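Local coordinates for ecdysteroid-phosphate phosphatase (Bombyx mori, PDB 3C7T), which removes phosphate from ecdysteroid 22-phosphates to release active moulting hormones, and also acts as a protein tyrosine phosphatase, at residues A[52-57]-A[131-136]; A[93-98]-A[141-146]. All blocks are in the same frame, centred on the assembly; numbering follows the deposited sequence.

Contact 1: residues A[52-57]-A[131-136]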
loop_
_atom_site.group_PDB
_atom_site.type_symbol
_atom_site.label_atom_id
_atom_site.label_comp_id
_atom_site.label_asym_id
_atom_site.label_seq_id
_atom_site.Cartn_x
_atom_site.Cartn_y
_atom_site.Cartn_z
ATOM N N GLY A 52 12.658 -10.912 -20.514
ATOM C CA GLY A 52 13.538 -11.852 -19.829
ATOM C C GLY A 52 14.310 -11.156 -18.715
ATOM O O GLY A 52 14.545 -11.734 -17.651
ATOM N N GLY A 53 14.681 -9.898 -18.951
ATOM C CA GLY A 53 15.386 -9.113 -17.954
ATOM C C GLY A 53 14.520 -8.891 -16.717
ATOM O O GLY A 53 15.018 -8.927 -15.579
ATOM N N TYR A 54 13.227 -8.668 -16.946
ATOM C CA TYR A 54 12.270 -8.463 -15.836
ATOM C C TYR A 54 11.976 -9.736 -15.057
ATOM O O TYR A 54 11.662 -9.663 -13.863
ATOM C CB TYR A 54 10.967 -7.798 -16.300
ATOM C CG TYR A 54 11.129 -6.310 -16.557
ATOM C CD1 TYR A 54 11.434 -5.434 -15.502
ATOM C CD2 TYR A 54 10.983 -5.771 -17.847
ATOM C CE1 TYR A 54 11.591 -4.073 -15.717
ATOM C CE2 TYR A 54 11.131 -4.384 -18.071
ATOM C CZ TYR A 54 11.436 -3.552 -16.998
ATOM O OH TYR A 54 11.590 -2.199 -17.168
ATOM N N VAL A 55 12.045 -10.888 -15.722
ATOM C CA VAL A 55 11.990 -12.178 -14.995
ATOM C C VAL A 55 13.151 -12.255 -13.991
ATOM O O VAL A 55 12.958 -12.582 -12.820
ATOM C CB VAL A 55 12.020 -13.392 -15.956
ATOM C CG1 VAL A 55 12.086 -14.687 -15.182
ATOM C CG2 VAL A 55 10.809 -13.393 -16.846
ATOM N N LYS A 56 14.352 -11.930 -14.450
ATOM C CA LYS A 56 15.569 -11.999 -13.620
ATOM C C LYS A 56 15.719 -10.875 -12.597
ATOM O O LYS A 56 16.459 -11.016 -11.605
ATOM C CB LYS A 56 16.804 -11.996 -14.526
ATOM C CG LYS A 56 16.927 -13.232 -15.407
ATOM C CD LYS A 56 17.949 -13.053 -16.507
ATOM C CE LYS A 56 18.209 -14.389 -17.162
ATOM N NZ LYS A 56 18.332 -14.285 -18.647
ATOM N N ASP A 57 15.047 -9.757 -12.842
ATOM C CA ASP A 57 15.313 -8.520 -12.100
ATOM C C ASP A 57 13.977 -7.819 -11.868
ATOM O O ASP A 57 13.632 -6.859 -12.554
ATOM C CB ASP A 57 16.329 -7.651 -12.887
ATOM C CG ASP A 57 16.772 -6.376 -12.127
ATOM O OD1 ASP A 57 16.857 -6.400 -10.857
ATOM O OD2 ASP A 57 17.048 -5.363 -12.825
ATOM N N ASP A 131 20.876 -9.608 -14.407
ATOM C CA ASP A 131 20.552 -8.700 -15.491
ATOM C C ASP A 131 20.209 -7.368 -14.832
ATOM O O ASP A 131 19.163 -7.246 -14.179
ATOM C CB ASP A 131 19.367 -9.261 -16.311
ATOM C CG ASP A 131 19.097 -8.468 -17.594
ATOM O OD1 ASP A 131 19.023 -7.216 -17.538
ATOM O OD2 ASP A 131 18.948 -9.108 -18.664
ATOM N N PHE A 132 21.115 -6.392 -14.948
ATOM C CA PHE A 132 20.906 -5.063 -14.357
ATOM C C PHE A 132 20.566 -4.034 -15.421
ATOM O O PHE A 132 21.111 -4.085 -16.541
ATOM C CB PHE A 132 22.144 -4.593 -13.571
ATOM C CG PHE A 132 22.482 -5.464 -12.397
ATOM C CD1 PHE A 132 21.499 -5.837 -11.481
ATOM C CD2 PHE A 132 23.776 -5.907 -12.195
ATOM C CE1 PHE A 132 21.811 -6.648 -10.397
ATOM C CE2 PHE A 132 24.098 -6.727 -11.097
ATOM C CZ PHE A 132 23.112 -7.090 -10.205
ATOM N N MET A 133 19.680 -3.097 -15.078
ATOM C CA MET A 133 19.434 -1.971 -15.982
ATOM C C MET A 133 20.562 -0.974 -15.822
ATOM O O MET A 133 21.061 -0.763 -14.717
ATOM C CB MET A 133 18.072 -1.314 -15.729
ATOM C CG MET A 133 16.877 -2.165 -16.192
ATOM S SD MET A 133 15.241 -1.543 -15.684
ATOM C CE MET A 133 15.069 -0.089 -16.723
ATOM N N THR A 134 20.986 -0.375 -16.935
ATOM C CA THR A 134 22.075 0.583 -16.905
ATOM C C THR A 134 21.577 1.879 -16.279
ATOM O O THR A 134 20.381 2.147 -16.333
ATOM C CB THR A 134 22.576 0.879 -18.339
ATOM O OG1 THR A 134 21.491 1.413 -19.115
ATOM C CG2 THR A 134 23.070 -0.394 -19.003
ATOM N N PRO A 135 22.481 2.673 -15.660
ATOM C CA PRO A 135 22.136 4.047 -15.251
ATOM C C PRO A 135 21.372 4.837 -16.330
ATOM O O PRO A 135 20.391 5.497 -16.010
ATOM C CB PRO A 135 23.496 4.667 -14.943
ATOM C CG PRO A 135 24.306 3.489 -14.437
ATOM C CD PRO A 135 23.856 2.316 -15.257
ATOM N N ILE A 136 21.787 4.766 -17.595
ATOM C CA ILE A 136 20.989 5.416 -18.646
ATOM C C ILE A 136 19.557 4.858 -18.803
ATOM O O ILE A 136 18.606 5.642 -18.930
ATOM C CB ILE A 136 21.724 5.508 -20.023
ATOM C CG1 ILE A 136 20.787 6.086 -21.091
ATOM C CG2 ILE A 136 22.287 4.166 -20.429
ATOM C CD1 ILE A 136 21.485 6.727 -22.290
HETATM O O HOH W 1 19.530 -9.865 -11.628
HETATM O O HOH W 2 18.392 -3.248 -12.623
#

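Contact 2: residues A[93-98]-A[141-146]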
loop_
_atom_site.group_PDB
_atom_site.type_symbol
_atom_site.label_atom_id
_atom_site.label_comp_id
_atom_site.label_asym_id
_atom_site.label_seq_id
_atom_site.Cartn_x
_atom_site.Cartn_y
_atom_site.Cartn_z
ATOM N N CYS A 93 15.788 -2.281 -5.676
ATOM C CA CYS A 93 16.505 -1.390 -4.757
ATOM C C CYS A 93 16.555 0.041 -5.298
ATOM O O CYS A 93 16.332 1.017 -4.558
ATOM C CB CYS A 93 17.907 -1.926 -4.454
ATOM S SG CYS A 93 17.899 -3.639 -3.862
ATOM N N VAL A 94 16.859 0.178 -6.585
ATOM C CA VAL A 94 16.835 1.511 -7.209
ATOM C C VAL A 94 15.418 2.122 -7.163
ATOM O O VAL A 94 15.244 3.315 -6.873
ATOM C CB VAL A 94 17.377 1.489 -8.651
ATOM C CG1 VAL A 94 17.459 2.925 -9.183
ATOM C CG2 VAL A 94 18.782 0.841 -8.677
ATOM N N GLU A 95 14.396 1.310 -7.402
ATOM C CA GLU A 95 13.039 1.831 -7.280
ATOM C C GLU A 95 12.686 2.179 -5.849
ATOM O O GLU A 95 11.998 3.165 -5.629
ATOM C CB GLU A 95 12.015 0.867 -7.868
ATOM C CG GLU A 95 12.144 0.681 -9.385
ATOM C CD GLU A 95 11.022 -0.209 -9.948
ATOM O OE1 GLU A 95 10.715 -1.257 -9.336
ATOM O OE2 GLU A 95 10.455 0.126 -11.011
ATOM N N THR A 96 13.182 1.412 -4.877
ATOM C CA THR A 96 12.935 1.764 -3.481
ATOM C C THR A 96 13.580 3.125 -3.188
ATOM O O THR A 96 13.001 3.978 -2.499
ATOM C CB THR A 96 13.432 0.684 -2.544
ATOM O OG1 THR A 96 12.767 -0.540 -2.892
ATOM C CG2 THR A 96 13.123 1.051 -1.036
ATOM N N ALA A 97 14.774 3.318 -3.729
ATOM C CA ALA A 97 15.501 4.576 -3.521
ATOM C C ALA A 97 14.692 5.749 -4.065
ATOM O O ALA A 97 14.592 6.801 -3.407
ATOM C CB ALA A 97 16.892 4.490 -4.186
ATOM N N GLN A 98 14.125 5.587 -5.263
ATOM C CA GLN A 98 13.309 6.656 -5.822
ATOM C C GLN A 98 12.041 6.906 -5.002
ATOM O O GLN A 98 11.721 8.055 -4.727
ATOM C CB GLN A 98 12.950 6.400 -7.288
ATOM C CG GLN A 98 12.272 7.609 -7.959
ATOM C CD GLN A 98 13.161 8.832 -7.950
ATOM O OE1 GLN A 98 14.326 8.763 -8.348
ATOM N NE2 GLN A 98 12.626 9.962 -7.480
ATOM N N ALA A 141 13.771 5.507 -17.428
ATOM C CA ALA A 141 12.631 4.990 -16.664
ATOM C C ALA A 141 12.079 6.025 -15.678
ATOM O O ALA A 141 11.022 5.803 -15.074
ATOM C CB ALA A 141 13.019 3.722 -15.930
ATOM N N GLY A 142 12.794 7.136 -15.506
ATOM C CA GLY A 142 12.359 8.210 -14.601
ATOM C C GLY A 142 12.914 8.129 -13.192
ATOM O O GLY A 142 12.376 8.742 -12.267
ATOM N N LEU A 143 13.980 7.355 -13.019
ATOM C CA LEU A 143 14.655 7.229 -11.725
ATOM C C LEU A 143 15.796 8.240 -11.649
ATOM O O LEU A 143 16.594 8.359 -12.588
ATOM C CB LEU A 143 15.178 5.793 -11.519
ATOM C CG LEU A 143 14.101 4.711 -11.635
ATOM C CD1 LEU A 143 14.708 3.318 -11.518
ATOM C CD2 LEU A 143 12.982 4.896 -10.592
ATOM N N ASN A 144 15.871 8.974 -10.544
ATOM C CA ASN A 144 16.876 10.037 -10.402
ATOM C C ASN A 144 18.291 9.530 -10.094
ATOM O O ASN A 144 18.859 9.817 -9.051
ATOM C CB ASN A 144 16.417 11.055 -9.359
ATOM C CG ASN A 144 17.115 12.391 -9.507
ATOM O OD1 ASN A 144 17.541 12.757 -10.604
ATOM N ND2 ASN A 144 17.222 13.136 -8.405
ATOM N N VAL A 145 18.858 8.786 -11.031
ATOM C CA VAL A 145 20.128 8.110 -10.833
ATOM C C VAL A 145 21.302 9.056 -11.173
ATOM O O VAL A 145 21.220 9.838 -12.128
ATOM C CB VAL A 145 20.196 6.811 -11.690
ATOM C CG1 VAL A 145 21.618 6.282 -11.798
ATOM C CG2 VAL A 145 19.263 5.737 -11.117
ATOM N N ASP A 146 22.367 8.981 -10.382
ATOM C CA ASP A 146 23.577 9.766 -10.624
ATOM C C ASP A 146 24.366 9.203 -11.818
ATOM O O ASP A 146 24.955 8.129 -11.725
ATOM C CB ASP A 146 24.450 9.764 -9.358
ATOM C CG ASP A 146 25.526 10.840 -9.374
ATOM O OD1 ASP A 146 25.829 11.398 -10.457
ATOM O OD2 ASP A 146 26.066 11.121 -8.282
#

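Contact 1: residues A[52-57]-A[131-136]
D131 lays its carboxylate against the backbone of G53, OD2 of D131 standing 3.6 Å from CA of G53, where the helix presents no side chain. Its CG is anti to the backbone N (chi1 -171°), which carries the carboxylate in over the glycine, while CB of D131 meets CD of K56 at 4.1 Å, the side chains crossing at about a right angle. The thioether of M133 reaches the phenol end of Y54, with SD of M133 4.0 Å from OH of Y54, an oblique Met-aromatic contact with the sulfur 53° off the ring normal. These residues join the end of helix 50-56 to the extended run leading into helix 135-140, within the histidine phosphatase domain; the D57 side chain is about 9 Å from the bound tungstate. Two waters bridge the segments: one joins O of K56 to N of D131, the other accepts from N of M133 and donates to OD2 of D57. O of D131 stands over the face of the D57 carboxylate, 3.1 Å from OD2 of D57, acceptor against acceptor. NH2 of R47 makes salt bridges to OD1 of D131 and OD2 of D57, probably offsetting the charge of both carboxylates. R47 also makes a cation-pi contact with the Y54 ring. OD1 of D57 accepts from the backbone N of L91, and the Y54 hydroxyl bonds to O of A45.

Contact 2: residues A[93-98]-A[141-146]
Q98 and L143 bring the two backbones closest, their CA atoms 6.1 Å apart, where helix 91-104 meets the irregular chain that follows the Schellman motif at G142. The side chain of Q98 bends at chi2 (60°) to bring its amide oxygen to the backbone of N144: N of N144 donates to OE1 of Q98 at 2.7 Å. The bond is nearly straight at the hydrogen (168°), yet the donor sits above the carbonyl plane of the amide. The other end of that amide, NE2, bonds to D102 on the same helix; with both ends bonded, the amide is held against flipping, which probably fixes its orientation. L143 divides its methyls between two helix residues: CD2 of L143 rests 3.6 Å from CB of Q98, and CD1 of L143 lies 3.6 Å from CG1 of V94. The same V94 methyl also meets CG2 of V145, at 3.9 Å. W65 of helix 62-77 packs on L143 and Q98, whereas V114 backs V94 and V145. N144, the centre of an inverse gamma turn, pairs through its backbone with I112, tying the loop beside edge strand 112-114 of the mixed sheet, in the helix-flanked sheet architecture of the histidine phosphatase fold.

In the fold
Both contacts are partly buried and lie in the histidine phosphatase domain, their centres about 13 Å apart, but contact 2 is nearer the middle of the chain. They flank helix 135-140: contact 1 takes the run entering it and its first residues, contact 2 the chain leaving it, and the two touch where CB of P135 packs 4.0 Å from CG1 of V145. Helix 91-104 supplies one side of contact 2, and its first residue, L91, also backs contact 1. The chemistry differs. Contact 1, at a helix end, relies on bridging waters and on acids paired with an arginine, whereas contact 2 combines aliphatic methyls with a direct amide-to-backbone bond on the flank of a helix.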